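Local structure of succinylglutamate desuccinylase (Vibrio parahaemolyticus, 2BCO) at residues T12-V17 with F93-P98; T132-V137 with S204-E209; A24-S29 with D79-F84. The protein probably hydrolyses N-succinyl-L-glutamate to succinate and L-glutamate, the last step of arginine degradation by the AST pathway, using one zinc ion per subunit. All coordinates share one frame; numbering follows the deposited sequence.

Contact 1: T12-V17 with F93-P98; sequences TDTLDV and FIIAHP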
ATOM      1  N   THR A  12     -11.265  -2.430 -16.741  1.00 23.06           N
ATOM      2  CA  THR A  12     -11.562  -1.843 -18.044  1.00 23.93           C
ATOM      3  C   THR A  12     -12.739  -0.875 -17.947  1.00 25.05           C
ATOM      4  O   THR A  12     -12.676   0.230 -18.481  1.00 26.06           O
ATOM      5  CB  THR A  12     -11.867  -2.926 -19.097  1.00 33.66           C
ATOM      6  OG1 THR A  12     -10.701  -3.742 -19.287  1.00 37.51           O
ATOM      7  CG2 THR A  12     -12.231  -2.280 -20.430  1.00 32.82           C
ATOM      8  N   ASP A  13     -13.807  -1.278 -17.266  1.00 25.10           N
ATOM      9  CA  ASP A  13     -14.951  -0.389 -17.120  1.00 25.50           C
ATOM     10  C   ASP A  13     -14.521   0.873 -16.381  1.00 27.25           C
ATOM     11  O   ASP A  13     -14.887   1.984 -16.769  1.00 26.36           O
ATOM     12  CB  ASP A  13     -16.081  -1.054 -16.336  1.00 22.51           C
ATOM     13  CG  ASP A  13     -16.853  -2.069 -17.159  1.00 23.15           C
ATOM     14  OD1 ASP A  13     -18.024  -2.327 -16.812  1.00 23.23           O
ATOM     15  OD2 ASP A  13     -16.300  -2.619 -18.137  1.00 22.73           O
ATOM     16  N   THR A  14     -13.744   0.697 -15.316  1.00 21.18           N
ATOM     17  CA  THR A  14     -13.277   1.826 -14.525  1.00 22.14           C
ATOM     18  C   THR A  14     -12.516   2.818 -15.395  1.00 23.83           C
ATOM     19  O   THR A  14     -12.645   4.031 -15.221  1.00 23.29           O
ATOM     20  CB  THR A  14     -12.355   1.363 -13.363  1.00 21.22           C
ATOM     21  OG1 THR A  14     -13.107   0.573 -12.434  1.00 21.89           O
ATOM     22  CG2 THR A  14     -11.782   2.548 -12.631  1.00 20.04           C
ATOM     23  N   LEU A  15     -11.733   2.302 -16.336  1.00 28.40           N
ATOM     24  CA  LEU A  15     -10.945   3.153 -17.221  1.00 35.00           C
ATOM     25  C   LEU A  15     -11.745   3.829 -18.334  1.00 40.15           C
ATOM     26  O   LEU A  15     -11.271   4.791 -18.933  1.00 39.47           O
ATOM     27  CB  LEU A  15      -9.779   2.353 -17.817  1.00 27.08           C
ATOM     28  CG  LEU A  15      -8.447   2.501 -17.058  1.00 27.29           C
ATOM     29  CD1 LEU A  15      -8.700   2.547 -15.559  1.00 23.43           C
ATOM     30  CD2 LEU A  15      -7.505   1.359 -17.410  1.00 21.41           C
ATOM     31  N   ASP A  16     -12.955   3.341 -18.598  1.00 34.16           N
ATOM     32  CA  ASP A  16     -13.797   3.925 -19.639  1.00 41.62           C
ATOM     33  C   ASP A  16     -14.783   4.928 -19.049  1.00 46.94           C
ATOM     34  O   ASP A  16     -15.685   4.560 -18.297  1.00 47.70           O
ATOM     35  CB  ASP A  16     -14.555   2.829 -20.394  1.00 68.31           C
ATOM     36  CG  ASP A  16     -15.445   3.387 -21.492  1.00 70.74           C
ATOM     37  OD1 ASP A  16     -15.032   4.359 -22.159  1.00 71.27           O
ATOM     38  OD2 ASP A  16     -16.551   2.847 -21.701  1.00 69.03           O
ATOM     39  N   VAL A  17     -14.609   6.194 -19.407  1.00 58.58           N
ATOM     40  CA  VAL A  17     -15.463   7.260 -18.898  1.00 64.06           C
ATOM     41  C   VAL A  17     -16.920   7.175 -19.349  1.00 67.95           C
ATOM     42  O   VAL A  17     -17.814   7.681 -18.669  1.00 68.97           O
ATOM     43  CB  VAL A  17     -14.913   8.641 -19.303  1.00 64.69           C
ATOM     44  CG1 VAL A  17     -15.670   9.739 -18.568  1.00 64.64           C
ATOM     45  CG2 VAL A  17     -13.429   8.717 -18.996  1.00 64.80           C
ATOM     46  N   PHE A  93     -12.846  -3.364  -2.862  1.00 11.13           N
ATOM     47  CA  PHE A  93     -11.828  -3.156  -3.887  1.00  9.42           C
ATOM     48  C   PHE A  93     -11.903  -1.745  -4.418  1.00 10.90           C
ATOM     49  O   PHE A  93     -12.972  -1.252  -4.800  1.00 11.87           O
ATOM     50  CB  PHE A  93     -11.984  -4.148  -5.050  1.00 13.10           C
ATOM     51  CG  PHE A  93     -11.688  -5.583  -4.672  1.00 12.42           C
ATOM     52  CD1 PHE A  93     -12.678  -6.399  -4.146  1.00 12.14           C
ATOM     53  CD2 PHE A  93     -10.407  -6.103  -4.820  1.00 14.77           C
ATOM     54  CE1 PHE A  93     -12.400  -7.725  -3.769  1.00 14.59           C
ATOM     55  CE2 PHE A  93     -10.113  -7.426  -4.447  1.00 14.43           C
ATOM     56  CZ  PHE A  93     -11.117  -8.236  -3.919  1.00 13.42           C
ATOM     57  N   ILE A  94     -10.757  -1.093  -4.458  1.00  8.65           N
ATOM     58  CA  ILE A  94     -10.734   0.270  -4.911  1.00 10.12           C
ATOM     59  C   ILE A  94      -9.682   0.529  -5.973  1.00 11.66           C
ATOM     60  O   ILE A  94      -8.533   0.092  -5.853  1.00 12.03           O
ATOM     61  CB  ILE A  94     -10.477   1.235  -3.714  1.00  9.21           C
ATOM     62  CG1 ILE A  94     -11.594   1.099  -2.676  1.00  7.99           C
ATOM     63  CG2 ILE A  94     -10.386   2.677  -4.201  1.00  5.36           C
ATOM     64  CD1 ILE A  94     -11.365   1.955  -1.437  1.00  7.37           C
ATOM     65  N   ILE A  95     -10.098   1.204  -7.033  1.00  8.44           N
ATOM     66  CA  ILE A  95      -9.179   1.630  -8.075  1.00 10.36           C
ATOM     67  C   ILE A  95      -9.325   3.136  -7.893  1.00 11.69           C
ATOM     68  O   ILE A  95     -10.259   3.744  -8.404  1.00 12.54           O
ATOM     69  CB  ILE A  95      -9.641   1.247  -9.495  1.00 24.65           C
ATOM     70  CG1 ILE A  95      -9.576  -0.264  -9.692  1.00 24.24           C
ATOM     71  CG2 ILE A  95      -8.756   1.941 -10.531  1.00 24.93           C
ATOM     72  CD1 ILE A  95     -10.171  -0.719 -10.996  1.00 24.81           C
ATOM     73  N   ALA A  96      -8.433   3.723  -7.109  1.00 23.25           N
ATOM     74  CA  ALA A  96      -8.496   5.147  -6.852  1.00 26.58           C
ATOM     75  C   ALA A  96      -7.857   5.885  -8.012  1.00 28.94           C
ATOM     76  O   ALA A  96      -6.909   5.396  -8.609  1.00 34.95           O
ATOM     77  CB  ALA A  96      -7.755   5.472  -5.561  1.00 11.52           C
ATOM     78  N   HIS A  97      -8.391   7.042  -8.361  1.00 24.48           N
ATOM     79  CA  HIS A  97      -7.789   7.847  -9.428  1.00 22.66           C
ATOM     80  C   HIS A  97      -7.645   7.293 -10.852  1.00 21.67           C
ATOM     81  O   HIS A  97      -6.566   7.364 -11.445  1.00 19.85           O
ATOM     82  CB  HIS A  97      -6.415   8.305  -8.970  1.00 12.73           C
ATOM     83  CG  HIS A  97      -6.129   9.726  -9.290  1.00 11.91           C
ATOM     84  ND1 HIS A  97      -6.953  10.483 -10.101  1.00 10.01           N
ATOM     85  CD2 HIS A  97      -5.132  10.554  -8.898  1.00  9.89           C
ATOM     86  CE1 HIS A  97      -6.479  11.706 -10.188  1.00 11.17           C
ATOM     87  NE2 HIS A  97      -5.370  11.778  -9.464  1.00 11.42           N
ATOM     88  N   PRO A  98      -8.724   6.764 -11.437  1.00 13.67           N
ATOM     89  CA  PRO A  98      -8.597   6.237 -12.796  1.00 14.40           C
ATOM     90  C   PRO A  98      -8.192   7.293 -13.842  1.00 18.52           C
ATOM     91  O   PRO A  98      -7.618   6.968 -14.880  1.00 15.95           O
ATOM     92  CB  PRO A  98      -9.979   5.645 -13.064  1.00 16.17           C
ATOM     93  CG  PRO A  98     -10.879   6.507 -12.222  1.00 15.85           C
ATOM     94  CD  PRO A  98     -10.102   6.622 -10.941  1.00 14.98           C
TER

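Contact 2: T132-V137 with S204-E209; sequences TLKLLV and SWYSAE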
ATOM      1  N   THR A 132     -13.205  11.708  -0.664  1.00 11.14           N
ATOM      2  CA  THR A 132     -14.127  10.609  -0.937  1.00 10.86           C
ATOM      3  C   THR A 132     -13.607   9.279  -0.375  1.00 11.17           C
ATOM      4  O   THR A 132     -14.384   8.466   0.116  1.00 12.19           O
ATOM      5  CB  THR A 132     -14.365  10.414  -2.454  1.00 11.10           C
ATOM      6  OG1 THR A 132     -15.005  11.579  -2.993  1.00 13.18           O
ATOM      7  CG2 THR A 132     -15.249   9.191  -2.705  1.00  4.70           C
ATOM      8  N   LEU A 133     -12.297   9.057  -0.451  1.00 11.85           N
ATOM      9  CA  LEU A 133     -11.725   7.811   0.052  1.00 13.69           C
ATOM     10  C   LEU A 133     -11.911   7.664   1.564  1.00 12.53           C
ATOM     11  O   LEU A 133     -12.164   6.562   2.063  1.00 12.85           O
ATOM     12  CB  LEU A 133     -10.241   7.715  -0.327  1.00 17.70           C
ATOM     13  CG  LEU A 133      -9.993   7.628  -1.846  1.00 20.76           C
ATOM     14  CD1 LEU A 133      -8.508   7.716  -2.152  1.00 17.90           C
ATOM     15  CD2 LEU A 133     -10.572   6.326  -2.393  1.00 22.96           C
ATOM     16  N   LYS A 134     -11.804   8.772   2.292  1.00 11.74           N
ATOM     17  CA  LYS A 134     -11.984   8.725   3.739  1.00 15.00           C
ATOM     18  C   LYS A 134     -13.405   8.275   4.056  1.00 15.99           C
ATOM     19  O   LYS A 134     -13.638   7.597   5.056  1.00 16.44           O
ATOM     20  CB  LYS A 134     -11.734  10.095   4.375  1.00 14.99           C
ATOM     21  CG  LYS A 134     -10.378  10.702   4.088  1.00 16.62           C
ATOM     22  CD  LYS A 134     -10.230  12.012   4.838  1.00 14.34           C
ATOM     23  CE  LYS A 134      -8.881  12.651   4.580  1.00 16.13           C
ATOM     24  NZ  LYS A 134      -8.739  13.943   5.318  1.00 15.77           N
ATOM     25  N   LEU A 135     -14.346   8.667   3.200  1.00 16.29           N
ATOM     26  CA  LEU A 135     -15.755   8.299   3.360  1.00 17.23           C
ATOM     27  C   LEU A 135     -15.959   6.796   3.130  1.00 15.23           C
ATOM     28  O   LEU A 135     -16.676   6.137   3.878  1.00 15.37           O
ATOM     29  CB  LEU A 135     -16.613   9.097   2.371  1.00 25.99           C
ATOM     30  CG  LEU A 135     -17.297  10.398   2.806  1.00 29.57           C
ATOM     31  CD1 LEU A 135     -16.517  11.090   3.902  1.00 28.96           C
ATOM     32  CD2 LEU A 135     -17.465  11.307   1.584  1.00 28.33           C
ATOM     33  N   LEU A 136     -15.332   6.265   2.080  1.00 18.19           N
ATOM     34  CA  LEU A 136     -15.434   4.841   1.756  1.00 16.31           C
ATOM     35  C   LEU A 136     -14.900   3.994   2.905  1.00 16.42           C
ATOM     36  O   LEU A 136     -15.435   2.929   3.203  1.00 20.01           O
ATOM     37  CB  LEU A 136     -14.633   4.520   0.501  1.00 15.59           C
ATOM     38  CG  LEU A 136     -14.994   5.270  -0.777  1.00 18.54           C
ATOM     39  CD1 LEU A 136     -14.116   4.769  -1.906  1.00 19.65           C
ATOM     40  CD2 LEU A 136     -16.463   5.056  -1.113  1.00 21.77           C
ATOM     41  N   VAL A 137     -13.828   4.464   3.535  1.00 11.97           N
ATOM     42  CA  VAL A 137     -13.231   3.745   4.644  1.00 12.75           C
ATOM     43  C   VAL A 137     -14.211   3.714   5.802  1.00 14.33           C
ATOM     44  O   VAL A 137     -14.463   2.659   6.397  1.00 12.68           O
ATOM     45  CB  VAL A 137     -11.918   4.426   5.116  1.00  9.70           C
ATOM     46  CG1 VAL A 137     -11.466   3.832   6.445  1.00  8.31           C
ATOM     47  CG2 VAL A 137     -10.836   4.242   4.070  1.00  9.50           C
ATOM     48  N   SER A 204      -2.885   4.350   3.700  1.00 10.09           N
ATOM     49  CA  SER A 204      -2.667   3.244   4.624  1.00  9.64           C
ATOM     50  C   SER A 204      -2.601   3.756   6.066  1.00 10.07           C
ATOM     51  O   SER A 204      -3.230   3.200   6.968  1.00  8.83           O
ATOM     52  CB  SER A 204      -1.356   2.533   4.264  1.00 11.75           C
ATOM     53  OG  SER A 204      -1.057   1.508   5.186  1.00 20.21           O
ATOM     54  N   TRP A 205      -1.823   4.815   6.276  1.00 13.38           N
ATOM     55  CA  TRP A 205      -1.689   5.406   7.602  1.00 13.11           C
ATOM     56  C   TRP A 205      -3.048   5.881   8.112  1.00 11.75           C
ATOM     57  O   TRP A 205      -3.355   5.734   9.289  1.00 14.96           O
ATOM     58  CB  TRP A 205      -0.714   6.593   7.581  1.00  9.58           C
ATOM     59  CG  TRP A 205      -0.828   7.484   8.806  1.00 14.27           C
ATOM     60  CD1 TRP A 205      -0.207   7.310  10.008  1.00 15.51           C
ATOM     61  CD2 TRP A 205      -1.681   8.635   8.963  1.00 11.39           C
ATOM     62  NE1 TRP A 205      -0.618   8.273  10.898  1.00 13.81           N
ATOM     63  CE2 TRP A 205      -1.516   9.094  10.287  1.00 13.26           C
ATOM     64  CE3 TRP A 205      -2.559   9.315   8.113  1.00 11.40           C
ATOM     65  CZ2 TRP A 205      -2.217  10.212  10.785  1.00 14.91           C
ATOM     66  CZ3 TRP A 205      -3.253  10.428   8.611  1.00 11.88           C
ATOM     67  CH2 TRP A 205      -3.073  10.862   9.934  1.00 12.44           C
ATOM     68  N   TYR A 206      -3.862   6.450   7.226  1.00 12.07           N
ATOM     69  CA  TYR A 206      -5.176   6.947   7.627  1.00 12.94           C
ATOM     70  C   TYR A 206      -6.073   5.856   8.225  1.00 13.13           C
ATOM     71  O   TYR A 206      -6.796   6.100   9.190  1.00 14.71           O
ATOM     72  CB  TYR A 206      -5.890   7.586   6.437  1.00 13.70           C
ATOM     73  CG  TYR A 206      -7.237   8.166   6.782  1.00 14.90           C
ATOM     74  CD1 TYR A 206      -7.349   9.455   7.293  1.00 16.86           C
ATOM     75  CD2 TYR A 206      -8.409   7.426   6.600  1.00 15.67           C
ATOM     76  CE1 TYR A 206      -8.599  10.006   7.608  1.00 17.52           C
ATOM     77  CE2 TYR A 206      -9.661   7.966   6.913  1.00 14.18           C
ATOM     78  CZ  TYR A 206      -9.745   9.257   7.416  1.00 15.82           C
ATOM     79  OH  TYR A 206     -10.966   9.815   7.707  1.00 18.87           O
ATOM     80  N   SER A 207      -6.042   4.669   7.631  1.00 11.31           N
ATOM     81  CA  SER A 207      -6.847   3.559   8.117  1.00 10.27           C
ATOM     82  C   SER A 207      -6.315   3.045   9.445  1.00  9.65           C
ATOM     83  O   SER A 207      -7.083   2.714  10.333  1.00  8.99           O
ATOM     84  CB  SER A 207      -6.858   2.420   7.092  1.00 14.17           C
ATOM     85  OG  SER A 207      -7.721   2.729   6.013  1.00 19.69           O
ATOM     86  N   ALA A 208      -4.994   2.977   9.573  1.00  8.77           N
ATOM     87  CA  ALA A 208      -4.377   2.505  10.803  1.00  9.67           C
ATOM     88  C   ALA A 208      -4.638   3.479  11.953  1.00 10.85           C
ATOM     89  O   ALA A 208      -5.039   3.073  13.047  1.00 11.75           O
ATOM     90  CB  ALA A 208      -2.879   2.333  10.599  1.00  7.50           C
ATOM     91  N   GLU A 209      -4.416   4.764  11.697  1.00 18.93           N
ATOM     92  CA  GLU A 209      -4.606   5.790  12.716  1.00 19.56           C
ATOM     93  C   GLU A 209      -6.045   6.027  13.114  1.00 20.51           C
ATOM     94  O   GLU A 209      -6.331   6.239  14.286  1.00 26.40           O
ATOM     95  CB  GLU A 209      -4.001   7.124  12.260  1.00 14.30           C
ATOM     96  CG  GLU A 209      -4.305   8.330  13.175  1.00 12.69           C
ATOM     97  CD  GLU A 209      -3.866   8.118  14.621  1.00 15.09           C
ATOM     98  OE1 GLU A 209      -2.744   7.622  14.834  1.00 14.87           O
ATOM     99  OE2 GLU A 209      -4.636   8.459  15.545  1.00 15.20           O
TER
HETATM  100  O   HOH W   1     -13.005   8.376   7.685  1.00 20.42           O

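Contact 3: A24-S29 with D79-F84; sequences AEQVLS and DIESGF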
ATOM      1  N   ALA A  24     -25.001  -0.482  -8.538  1.00 37.80           N
ATOM      2  CA  ALA A  24     -25.608  -1.744  -8.930  1.00 36.63           C
ATOM      3  C   ALA A  24     -25.105  -2.852  -8.018  1.00 35.86           C
ATOM      4  O   ALA A  24     -23.965  -2.814  -7.559  1.00 34.83           O
ATOM      5  CB  ALA A  24     -25.265  -2.060 -10.378  1.00 39.03           C
ATOM      6  N   GLU A  25     -25.965  -3.825  -7.735  1.00 39.40           N
ATOM      7  CA  GLU A  25     -25.585  -4.947  -6.888  1.00 39.99           C
ATOM      8  C   GLU A  25     -25.857  -6.240  -7.640  1.00 39.78           C
ATOM      9  O   GLU A  25     -26.517  -6.236  -8.677  1.00 39.15           O
ATOM     10  CB  GLU A  25     -26.371  -4.937  -5.571  1.00 57.97           C
ATOM     11  CG  GLU A  25     -27.837  -5.308  -5.706  1.00 61.69           C
ATOM     12  CD  GLU A  25     -28.401  -5.915  -4.432  1.00 64.45           C
ATOM     13  OE1 GLU A  25     -27.898  -6.977  -4.000  1.00 65.32           O
ATOM     14  OE2 GLU A  25     -29.345  -5.331  -3.860  1.00 65.18           O
ATOM     15  N   GLN A  26     -25.352  -7.348  -7.108  1.00 50.19           N
ATOM     16  CA  GLN A  26     -25.528  -8.648  -7.738  1.00 49.87           C
ATOM     17  C   GLN A  26     -25.205  -9.793  -6.790  1.00 49.07           C
ATOM     18  O   GLN A  26     -24.206  -9.754  -6.069  1.00 48.59           O
ATOM     19  CB  GLN A  26     -24.630  -8.756  -8.964  1.00 59.78           C
ATOM     20  CG  GLN A  26     -24.643 -10.117  -9.624  1.00 64.16           C
ATOM     21  CD  GLN A  26     -23.634 -10.204 -10.744  1.00 68.58           C
ATOM     22  OE1 GLN A  26     -23.634  -9.377 -11.658  1.00 72.65           O
ATOM     23  NE2 GLN A  26     -22.765 -11.205 -10.685  1.00 70.91           N
ATOM     24  N   VAL A  27     -26.053 -10.814  -6.796  1.00 42.99           N
ATOM     25  CA  VAL A  27     -25.845 -11.975  -5.947  1.00 40.94           C
ATOM     26  C   VAL A  27     -25.430 -13.148  -6.818  1.00 39.97           C
ATOM     27  O   VAL A  27     -26.137 -13.516  -7.755  1.00 40.25           O
ATOM     28  CB  VAL A  27     -27.125 -12.341  -5.172  1.00 38.49           C
ATOM     29  CG1 VAL A  27     -26.875 -13.572  -4.311  1.00 37.56           C
ATOM     30  CG2 VAL A  27     -27.560 -11.165  -4.305  1.00 35.82           C
ATOM     31  N   LEU A  28     -24.275 -13.728  -6.515  1.00 37.67           N
ATOM     32  CA  LEU A  28     -23.769 -14.854  -7.289  1.00 36.09           C
ATOM     33  C   LEU A  28     -24.411 -16.171  -6.882  1.00 35.99           C
ATOM     34  O   LEU A  28     -25.024 -16.279  -5.819  1.00 34.95           O
ATOM     35  CB  LEU A  28     -22.252 -14.962  -7.139  1.00 27.84           C
ATOM     36  CG  LEU A  28     -21.424 -13.779  -7.647  1.00 26.91           C
ATOM     37  CD1 LEU A  28     -19.964 -14.010  -7.300  1.00 26.05           C
ATOM     38  CD2 LEU A  28     -21.605 -13.616  -9.146  1.00 25.50           C
ATOM     39  N   SER A  29     -24.256 -17.170  -7.745  1.00 58.23           N
ATOM     40  CA  SER A  29     -24.809 -18.494  -7.511  1.00 58.71           C
ATOM     41  C   SER A  29     -24.350 -19.101  -6.191  1.00 58.30           C
ATOM     42  O   SER A  29     -25.116 -19.806  -5.534  1.00 60.88           O
ATOM     43  CB  SER A  29     -24.433 -19.432  -8.659  1.00 72.22           C
ATOM     44  OG  SER A  29     -24.872 -20.753  -8.400  1.00 75.25           O
ATOM     45  N   ASP A  79     -12.293 -13.751 -11.182  1.00 26.78           N
ATOM     46  CA  ASP A  79     -12.389 -15.103 -10.639  1.00 24.84           C
ATOM     47  C   ASP A  79     -13.484 -15.224  -9.586  1.00 24.03           C
ATOM     48  O   ASP A  79     -14.124 -16.268  -9.467  1.00 23.78           O
ATOM     49  CB  ASP A  79     -11.039 -15.555 -10.064  1.00 25.61           C
ATOM     50  CG  ASP A  79      -9.993 -15.793 -11.149  1.00 27.01           C
ATOM     51  OD1 ASP A  79     -10.376 -15.897 -12.336  1.00 25.64           O
ATOM     52  OD2 ASP A  79      -8.791 -15.888 -10.823  1.00 28.30           O
ATOM     53  N   ILE A  80     -13.703 -14.160  -8.823  1.00 24.17           N
ATOM     54  CA  ILE A  80     -14.750 -14.176  -7.811  1.00 23.92           C
ATOM     55  C   ILE A  80     -16.112 -14.217  -8.505  1.00 26.00           C
ATOM     56  O   ILE A  80     -17.033 -14.904  -8.057  1.00 25.82           O
ATOM     57  CB  ILE A  80     -14.696 -12.912  -6.917  1.00 19.00           C
ATOM     58  CG1 ILE A  80     -13.442 -12.939  -6.044  1.00 16.73           C
ATOM     59  CG2 ILE A  80     -15.960 -12.815  -6.067  1.00 17.10           C
ATOM     60  CD1 ILE A  80     -13.246 -11.692  -5.218  1.00 12.22           C
ATOM     61  N   GLU A  81     -16.235 -13.481  -9.605  1.00 25.85           N
ATOM     62  CA  GLU A  81     -17.494 -13.422 -10.340  1.00 29.03           C
ATOM     63  C   GLU A  81     -17.818 -14.728 -11.050  1.00 29.20           C
ATOM     64  O   GLU A  81     -18.982 -15.021 -11.297  1.00 31.15           O
ATOM     65  CB  GLU A  81     -17.468 -12.280 -11.358  1.00 40.16           C
ATOM     66  CG  GLU A  81     -18.728 -11.435 -11.348  1.00 45.50           C
ATOM     67  CD  GLU A  81     -18.724 -10.355 -12.414  1.00 50.16           C
ATOM     68  OE1 GLU A  81     -19.542  -9.412 -12.300  1.00 53.72           O
ATOM     69  OE2 GLU A  81     -17.915 -10.451 -13.367  1.00 47.76           O
ATOM     70  N   SER A  82     -16.793 -15.507 -11.377  1.00 35.79           N
ATOM     71  CA  SER A  82     -16.990 -16.786 -12.050  1.00 36.77           C
ATOM     72  C   SER A  82     -17.048 -17.938 -11.046  1.00 37.96           C
ATOM     73  O   SER A  82     -17.178 -19.099 -11.435  1.00 39.36           O
ATOM     74  CB  SER A  82     -15.863 -17.045 -13.056  1.00 35.39           C
ATOM     75  OG  SER A  82     -14.618 -17.212 -12.402  1.00 33.95           O
ATOM     76  N   GLY A  83     -16.941 -17.615  -9.758  1.00 36.63           N
ATOM     77  CA  GLY A  83     -16.993 -18.640  -8.727  1.00 34.48           C
ATOM     78  C   GLY A  83     -15.678 -19.368  -8.528  1.00 33.61           C
ATOM     79  O   GLY A  83     -15.534 -20.158  -7.600  1.00 33.23           O
ATOM     80  N   PHE A  84     -14.710 -19.098  -9.395  1.00 34.21           N
ATOM     81  CA  PHE A  84     -13.405 -19.744  -9.302  1.00 34.97           C
ATOM     82  C   PHE A  84     -12.664 -19.366  -8.017  1.00 34.15           C
ATOM     83  O   PHE A  84     -11.931 -20.178  -7.446  1.00 35.44           O
ATOM     84  CB  PHE A  84     -12.564 -19.381 -10.527  1.00 36.20           C
ATOM     85  CG  PHE A  84     -11.170 -19.938 -10.493  1.00 38.13           C
ATOM     86  CD1 PHE A  84     -10.118 -19.195  -9.959  1.00 40.33           C
ATOM     87  CD2 PHE A  84     -10.908 -21.217 -10.980  1.00 39.91           C
ATOM     88  CE1 PHE A  84      -8.816 -19.721  -9.912  1.00 42.31           C
ATOM     89  CE2 PHE A  84      -9.614 -21.756 -10.939  1.00 39.98           C
ATOM     90  CZ  PHE A  84      -8.565 -21.007 -10.404  1.00 41.18           C
TER

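Contact 1: T12-V17 with F93-P98
The last turn of the N-terminal helix 10-15 packs over the C-terminal end of strand 90-95, a strand of the catalytic domain of this AspA/AstE-family enzyme, and over the first residue of the next helix, 98-102. T14 carries most of the contact: its methyl meets both I95 and P98, and its hydroxyl side meets I95. The T14 hydroxyl lies beside the backbone N (chi1 -65°), which puts CG2 anti to that N and between the two residues, 3.6 Å from CB of P98 and 3.7 Å from CG2 of I95. The side chains of T14 and I95 meet tip to tip, and CD1 of I95 also comes 3.5 Å from T14 OG1. Against P98 the threonine side chain lies roughly at right angles. L15 adds a lighter touch from the next position, its CD1 standing 4.2 Å from CB of P98.

No hydrogen bond crosses between the segments. The T14 carbonyl accepts from R39. F10 and L11 extend the cover over I95, whose side chain lies about 13 Å from the zinc ion. With OG1 bonded to the F10 carbonyl in its own helix, the buried hydroxyl has a partner while the methyl packs on I95 and P98, and the helix end is held to the strand by van der Waals packing alone between these segments.

Contact 2: T132-V137 with S204-E209
Apolar contact between helices 125-141 and 203-211 centres on K134 and Y206. The lysine chain, extended beyond CG, runs across the phenol end of the tyrosine at about a right angle. Its CG sits over one ring face, offset toward the rim, in a CH-pi contact 4.1 Å from the ring centroid, while K134 CB approaches Y206 OH to 3.4 Å. CG of Y206 lies anti to the backbone N (chi1 -178°), which carries the ring across to the other helix. Further along, both methyls of V137 face the S207 hydroxyl, CG1 being 3.9 Å from OG.

Polar linkage is indirect. A water in the ring plane, at the tyrosine edge, donates to the K134 carbonyl at 2.8 Å from its O and lies 2.5 Å from Y206 OH, bridging backbone and phenol. S207 OG has its own partner in ND1 of H151, on strand 149-157, which also carries the zinc ligand H155.

L133 and V137 both reach F203, which adds apolar packing between the two helices. This is helix-helix packing within the zinc-dependent catalytic domain of the AspA/AstE family, where helices lie against a central mixed beta-sheet.

Contact 3: A24-S29 with D79-F84
L28, just past the edge strand 24-27, rests on the C-terminal end of helix 68-81, where the helix runs out into the turn at G83. The strand pairs antiparallel with strand 33-38, and the contact therefore joins a beta-hairpin near the N terminus to a helix of the catalytic domain. It lies away from the zinc site.

The close part belongs to the leucine. With CG anti to its own carbonyl carbon (chi1 -62°), its two methyls spread over the backbone of the last helical turn. L28 CD1 lies 3.2 Å from I80 O, and L28 CD2 is 3.7 Å from E81 O. Contact with the side chains is slacker: L28 CD1 stands 4.4 Å from I80 CG2, and L28 CD2 is 4.2 Å from E81 CG. The leucine thus covers main chain more closely than side chain. I80 turns the end of its side chain away from the strand, where it touches V87.

The other part is looser and polar. Q26, extended beyond CG, and E81 cross at about a right angle, yet their amide and carboxylate planes are only 4° apart. The planes are nearly parallel but displaced, and no hydrogen bond joins them; both groups have other partners. E81 OE1 accepts from the backbone N of L5 and, weakly, from that of S4, while Q26 OE1 has a weak hydrogen bond with the S4 hydroxyl. S4 thus has weak bonds to both side chains. Beyond the helix end S82 and G83 are exposed; G83 has positive phi, 81°, and its N bonds weakly to the I80 carbonyl. Across the polar part, Q26 NE2 remains 4.0 Å from E81 OE1.

In the fold
From the N terminus, helix 10-15 leads into strand 24-27, and helix 68-81 later leads into strand 90-95. Contact 3 closes the loop between 24-29 and 79-84, which is nested inside the longer loop that contact 1 closes between 12-17 and 93-98. Contact 2 opens afterwards, in series with both, and joins helices 125-141 and 203-211. Neighbouring contacts meet through strand 90-95: F93 packs on I80 of contact 3, whereas I94 touches L133 and L136 of contact 2. Contacts 2 and 3 do not touch, their nearest atoms being about 13 Å apart. Contacts 1 and 3 tie the N-terminal helix and hairpin to the catalytic domain, while contact 2 joins two helices within it.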